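PDB 4DWD: mandelate racemase/muconate lactonizing enzyme, C-terminal domain protein from Paracoccus denitrificans, which probably binds magnesium and may act as a hydro-lyase of the enolase superfamily. Local coordinates for residues T244-E249 and M267-I272; P334-P339 and I357-D362. All blocks are in the same frame, centred on the assembly; numbering follows the deposited sequence. Where two conformers were deposited one is given.

Interaction 1 (T244-E249 and M267-I272); sequences TVSAGE and MVQPDI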
loop_
_atom_site.group_PDB
_atom_site.type_symbol
_atom_site.label_atom_id
_atom_site.label_comp_id
_atom_site.label_asym_id
_atom_site.label_seq_id
_atom_site.Cartn_x
_atom_site.Cartn_y
_atom_site.Cartn_z
ATOM N N THR B 244 4.599 -1.349 -23.832
ATOM C CA THR B 244 5.461 -2.042 -22.881
ATOM C C THR B 244 6.740 -1.262 -22.661
ATOM O O THR B 244 7.540 -1.103 -23.582
ATOM C CB THR B 244 5.827 -3.429 -23.396
ATOM O OG1 THR B 244 4.625 -4.157 -23.652
ATOM C CG2 THR B 244 6.687 -4.182 -22.359
ATOM N N VAL B 245 6.912 -0.769 -21.441
ATOM C CA VAL B 245 8.125 -0.082 -21.042
ATOM C C VAL B 245 9.147 -1.118 -20.602
ATOM O O VAL B 245 8.829 -2.034 -19.844
ATOM C CB VAL B 245 7.831 0.936 -19.932
ATOM C CG1 VAL B 245 9.123 1.442 -19.291
ATOM C CG2 VAL B 245 7.006 2.083 -20.509
ATOM N N SER B 246 10.368 -1.001 -21.123
ATOM C CA SER B 246 11.439 -1.938 -20.772
ATOM C C SER B 246 12.631 -1.214 -20.172
ATOM O O SER B 246 12.869 -0.049 -20.457
ATOM C CB SER B 246 11.854 -2.768 -21.999
ATOM O OG SER B 246 12.456 -1.952 -22.985
ATOM N N ALA B 247 13.370 -1.924 -19.330
ATOM C CA ALA B 247 14.574 -1.386 -18.717
ATOM C C ALA B 247 15.396 -2.567 -18.271
ATOM O O ALA B 247 14.999 -3.710 -18.482
ATOM C CB ALA B 247 14.220 -0.496 -17.520
ATOM N N GLY B 248 16.533 -2.298 -17.649
ATOM C CA GLY B 248 17.390 -3.365 -17.146
ATOM C C GLY B 248 18.784 -3.379 -17.733
ATOM O O GLY B 248 19.679 -4.012 -17.184
ATOM N N GLU B 249 19.007 -2.678 -18.828
ATOM C CA GLU B 249 20.332 -2.728 -19.444
ATOM C C GLU B 249 21.386 -2.099 -18.539
ATOM O O GLU B 249 22.541 -2.436 -18.645
ATOM C CB GLU B 249 20.347 -2.081 -20.824
ATOM C CG GLU B 249 20.021 -0.608 -20.834
ATOM C CD GLU B 249 20.773 0.128 -21.920
ATOM O OE1 GLU B 249 21.367 1.186 -21.624
ATOM O OE2 GLU B 249 20.771 -0.357 -23.068
HETATM N N MSE B 267 9.138 -5.825 -18.592
HETATM C CA MSE B 267 10.058 -6.357 -19.617
HETATM C C MSE B 267 11.437 -5.935 -19.195
HETATM O O MSE B 267 11.726 -4.723 -19.122
HETATM C CB MSE B 267 9.685 -5.795 -21.003
HETATM C CG MSE B 267 10.645 -6.256 -22.100
HETATM SE SE MSE B 267 10.012 -5.650 -23.871
HETATM C CE MSE B 267 11.753 -5.380 -24.717
ATOM N N VAL B 268 12.305 -6.911 -18.908
ATOM C CA VAL B 268 13.633 -6.605 -18.372
ATOM C C VAL B 268 14.730 -7.062 -19.335
ATOM O O VAL B 268 14.589 -8.090 -20.018
ATOM C CB VAL B 268 13.869 -7.182 -16.944
ATOM C CG1 VAL B 268 12.862 -6.579 -15.961
ATOM C CG2 VAL B 268 13.832 -8.717 -16.946
ATOM N N GLN B 269 15.818 -6.288 -19.362
ATOM C CA GLN B 269 16.855 -6.397 -20.393
ATOM C C GLN B 269 18.286 -6.316 -19.844
ATOM O O GLN B 269 19.099 -5.563 -20.372
ATOM C CB GLN B 269 16.651 -5.285 -21.414
ATOM C CG GLN B 269 15.217 -5.181 -21.902
ATOM C CD GLN B 269 15.096 -4.119 -22.952
ATOM O OE1 GLN B 269 14.907 -2.941 -22.629
ATOM N NE2 GLN B 269 15.213 -4.519 -24.213
ATOM N N PRO B 270 18.610 -7.123 -18.805
ATOM C CA PRO B 270 20.013 -7.123 -18.398
ATOM C C PRO B 270 20.910 -7.666 -19.538
ATOM O O PRO B 270 20.419 -8.326 -20.470
ATOM C CB PRO B 270 20.017 -8.065 -17.191
ATOM C CG PRO B 270 18.916 -9.044 -17.491
ATOM C CD PRO B 270 17.847 -8.216 -18.173
ATOM N N ASP B 271 22.208 -7.384 -19.450
ATOM C CA ASP B 271 23.166 -7.672 -20.536
ATOM C C ASP B 271 24.217 -8.630 -20.008
ATOM O O ASP B 271 24.898 -8.341 -19.006
ATOM C CB ASP B 271 23.806 -6.347 -21.016
ATOM C CG ASP B 271 24.734 -6.511 -22.194
ATOM O OD1 ASP B 271 25.453 -7.521 -22.284
ATOM O OD2 ASP B 271 24.769 -5.575 -23.027
ATOM N N ILE B 272 24.377 -9.744 -20.718
ATOM C CA ILE B 272 25.273 -10.830 -20.327
ATOM C C ILE B 272 26.759 -10.456 -20.169
ATOM O O ILE B 272 27.497 -11.163 -19.462
ATOM C CB ILE B 272 25.087 -12.014 -21.330
ATOM C CG1 ILE B 272 25.553 -13.360 -20.768
ATOM C CG2 ILE B 272 25.698 -11.716 -22.704
ATOM C CD1 ILE B 272 24.815 -14.497 -21.440
HETATM O O HOH W 1 22.878 -5.202 -17.559
#

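Interaction 2 (P334-P339 and I357-D362); sequences PVFRNP and IVVDED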
loop_
_atom_site.group_PDB
_atom_site.type_symbol
_atom_site.label_atom_id
_atom_site.label_comp_id
_atom_site.label_asym_id
_atom_site.label_seq_id
_atom_site.Cartn_x
_atom_site.Cartn_y
_atom_site.Cartn_z
ATOM N N PRO B 334 37.988 -8.575 -38.377
ATOM C CA PRO B 334 38.547 -9.902 -38.636
ATOM C C PRO B 334 38.958 -10.689 -37.393
ATOM O O PRO B 334 39.494 -11.797 -37.528
ATOM C CB PRO B 334 39.787 -9.576 -39.463
ATOM C CG PRO B 334 40.266 -8.287 -38.891
ATOM C CD PRO B 334 39.034 -7.533 -38.433
ATOM N N VAL B 335 38.720 -10.148 -36.199
ATOM C CA VAL B 335 39.143 -10.846 -34.978
ATOM C C VAL B 335 38.460 -12.200 -34.837
ATOM O O VAL B 335 39.084 -13.171 -34.403
ATOM C CB VAL B 335 38.949 -9.972 -33.724
ATOM C CG1 VAL B 335 39.114 -10.785 -32.441
ATOM C CG2 VAL B 335 39.963 -8.836 -33.761
ATOM N N PHE B 336 37.181 -12.258 -35.200
ATOM C CA PHE B 336 36.430 -13.509 -35.175
ATOM C C PHE B 336 36.117 -13.989 -36.578
ATOM O O PHE B 336 35.907 -13.184 -37.479
ATOM C CB PHE B 336 35.133 -13.340 -34.372
ATOM C CG PHE B 336 35.360 -12.921 -32.953
ATOM C CD1 PHE B 336 35.957 -13.784 -32.038
ATOM C CD2 PHE B 336 35.021 -11.636 -32.545
ATOM C CE1 PHE B 336 36.178 -13.380 -30.728
ATOM C CE2 PHE B 336 35.236 -11.227 -31.241
ATOM C CZ PHE B 336 35.828 -12.098 -30.334
ATOM N N ARG B 337 36.113 -15.309 -36.770
ATOM C CA ARG B 337 35.817 -15.882 -38.087
ATOM C C ARG B 337 34.318 -16.078 -38.319
ATOM O O ARG B 337 33.872 -16.111 -39.462
ATOM C CB ARG B 337 36.566 -17.198 -38.277
ATOM C CG ARG B 337 38.072 -17.023 -38.237
ATOM C CD ARG B 337 38.784 -18.215 -38.848
ATOM N NE ARG B 337 40.184 -18.308 -38.436
ATOM C CZ ARG B 337 41.204 -17.716 -39.054
ATOM N NH1 ARG B 337 42.438 -17.876 -38.591
ATOM N NH2 ARG B 337 41.000 -16.958 -40.127
ATOM N N ASN B 338 33.545 -16.196 -37.237
ATOM C CA ASN B 338 32.115 -16.452 -37.336
ATOM C C ASN B 338 31.260 -15.561 -36.427
ATOM O O ASN B 338 30.381 -16.060 -35.727
ATOM C CB ASN B 338 31.810 -17.931 -37.062
ATOM C CG ASN B 338 32.179 -18.358 -35.652
ATOM O OD1 ASN B 338 32.982 -17.710 -34.980
ATOM N ND2 ASN B 338 31.592 -19.451 -35.207
ATOM N N PRO B 339 31.505 -14.238 -36.441
ATOM C CA PRO B 339 30.715 -13.335 -35.601
ATOM C C PRO B 339 29.261 -13.224 -36.085
ATOM O O PRO B 339 28.922 -13.769 -37.141
ATOM C CB PRO B 339 31.450 -12.009 -35.743
ATOM C CG PRO B 339 32.000 -12.054 -37.137
ATOM C CD PRO B 339 32.378 -13.495 -37.375
ATOM N N ILE B 357 32.485 -20.053 -30.738
ATOM C CA ILE B 357 33.058 -18.872 -31.390
ATOM C C ILE B 357 34.456 -19.239 -31.880
ATOM O O ILE B 357 35.195 -19.937 -31.182
ATOM C CB ILE B 357 33.103 -17.624 -30.459
ATOM C CG1 ILE B 357 33.587 -16.395 -31.230
ATOM C CG2 ILE B 357 34.024 -17.843 -29.269
ATOM C CD1 ILE B 357 32.566 -15.317 -31.440
ATOM N N VAL B 358 34.796 -18.782 -33.083
ATOM C CA VAL B 358 36.088 -19.074 -33.698
ATOM C C VAL B 358 36.907 -17.785 -33.817
ATOM O O VAL B 358 36.501 -16.827 -34.479
ATOM C CB VAL B 358 35.906 -19.748 -35.077
ATOM C CG1 VAL B 358 37.248 -19.937 -35.774
ATOM C CG2 VAL B 358 35.179 -21.082 -34.934
ATOM N N VAL B 359 38.055 -17.770 -33.148
ATOM C CA VAL B 359 38.931 -16.602 -33.096
ATOM C C VAL B 359 40.070 -16.743 -34.106
ATOM O O VAL B 359 40.686 -17.805 -34.209
ATOM C CB VAL B 359 39.515 -16.407 -31.672
ATOM C CG1 VAL B 359 40.459 -15.212 -31.616
ATOM C CG2 VAL B 359 38.401 -16.268 -30.640
ATOM N N ASP B 360 40.343 -15.677 -34.853
ATOM C CA ASP B 360 41.527 -15.637 -35.713
ATOM C C ASP B 360 42.701 -15.206 -34.844
ATOM O O ASP B 360 42.815 -14.035 -34.480
ATOM C CB ASP B 360 41.301 -14.652 -36.863
ATOM C CG ASP B 360 42.493 -14.543 -37.810
ATOM O OD1 ASP B 360 43.665 -14.600 -37.368
ATOM O OD2 ASP B 360 42.245 -14.367 -39.013
ATOM N N GLU B 361 43.566 -16.166 -34.518
ATOM C CA GLU B 361 44.645 -15.980 -33.541
ATOM C C GLU B 361 45.624 -14.877 -33.894
ATOM O O GLU B 361 46.062 -14.115 -33.029
ATOM C CB GLU B 361 45.427 -17.288 -33.352
ATOM C CG GLU B 361 44.622 -18.411 -32.715
ATOM C CD GLU B 361 44.055 -18.019 -31.376
ATOM O OE1 GLU B 361 44.745 -17.277 -30.644
ATOM O OE2 GLU B 361 42.923 -18.449 -31.061
ATOM N N ASP B 362 45.966 -14.801 -35.171
ATOM C CA ASP B 362 46.972 -13.870 -35.630
ATOM C C ASP B 362 46.418 -12.452 -35.706
ATOM O O ASP B 362 47.107 -11.502 -35.329
ATOM C CB ASP B 362 47.570 -14.377 -36.940
ATOM C CG ASP B 362 48.095 -15.806 -36.806
ATOM O OD1 ASP B 362 48.934 -16.059 -35.906
ATOM O OD2 ASP B 362 47.643 -16.686 -37.562
HETATM O O HOH W 2 39.783 -13.419 -39.658
#

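Interaction 1 (T244-E249 and M267-I272)
Met267, a selenomethionine, lies along the side of Ser246, with its CG 3.7 Å from Ser246 CB, while Thr244 meets it crosswise at about a right angle. The Thr244 methyl CG2, anti to the backbone N, is brought over the root of that chain, 3.7 Å from Met267 CB. The selenium and CE carry on past Ser246 CB, and Trp221 of strand 221-223 touches both Ser246 and Met267, so the apolar patch continues onto the preceding barrel strand. Ala247 turns its methyl away and works through its backbone instead. Its N-H reaches Met267 O at 3.3 Å, and its O accepts a weak bond from Gln269 N at 2.8 Å, the two making a single parallel bridge. Gly248 follows with phi 120°; a side chain there would run into Gln269 N, and the backbone angles themselves call for glycine. The end of Glu249 leads away from 267-272; in the conformer given, its OE1 forms a salt bridge with Lys84 of a neighbouring subunit. A water joins Glu249 O to Asp271 N, 3.0 Å from each. Glu249 binds calcium together with Asp197 and Glu223, the acidic triad at the strand ends of enolase-superfamily barrels; with no metal modelled at this site, the lysine probably offsets part of that negative charge.

Interaction 2 (P334-P339 and I357-D362)
Phe336 is sandwiched between aliphatic groups: Val335 CG1 sits over the centre of one ring face, and Ile357 CD1 lies over the opposite face toward the rim, a CH-pi contact 4.1 Å from the ring centroid. At the ring margin Val359 CG2 comes within 3.6 Å of Phe336 CE1, the two side chains lying side by side. Beyond them Phe27 of the N-terminal domain meets the ring nearly perpendicularly. The backbones are bridged at Phe336 and Val359, with Val335 O accepting from Asp360 N and Arg337 N donating to Val358 O, 2.8 Å away. Arg337, extended from CG to NE, runs past Val358 CG1 and lays its guanidinium over Asp360. The two charged planes are stacked 29° apart, and NH2 makes a salt bridge of 3.1 Å to Asp360 OD2. Water also links that oxygen to Pro334 O. On the other branch, OD1 N-caps helix 361-367, accepting from Glu363 N and weakly from Asp362 N. Asn338 OD1 accepts from Val358 N at 2.8 Å, while its ND2 donates to Gly356 O. A leucine at Asn338 would probably leave Val358 N and Gly356 O without these side-chain partners and weaken the hold on 356-358. Asp360 thus divides its charge between arginine and helix start, which is likely to favour its ionised form.

Overall arrangement
From the N terminus, the chain first builds most of the antiparallel sheet that includes strand 24-32, then enters the barrel at strand 125-132. Interaction 1 closes a loop around helix 254-263, a beta-alpha-beta crossover that sets strands 244-246 and 267-268 beside each other in the barrel wall. After helices 277-291 and 304-314, interaction 2 closes a second loop, this one holding strand 346-348 and no helix. The loops follow in series, neither nesting nor crossing, with centres 29 Å apart. Whereas interaction 1 is buried inside the barrel domain, interaction 2 fastens the late loops to the start of helix 361-367, from which the chain returns to the N-terminal sheet through strand 368-372.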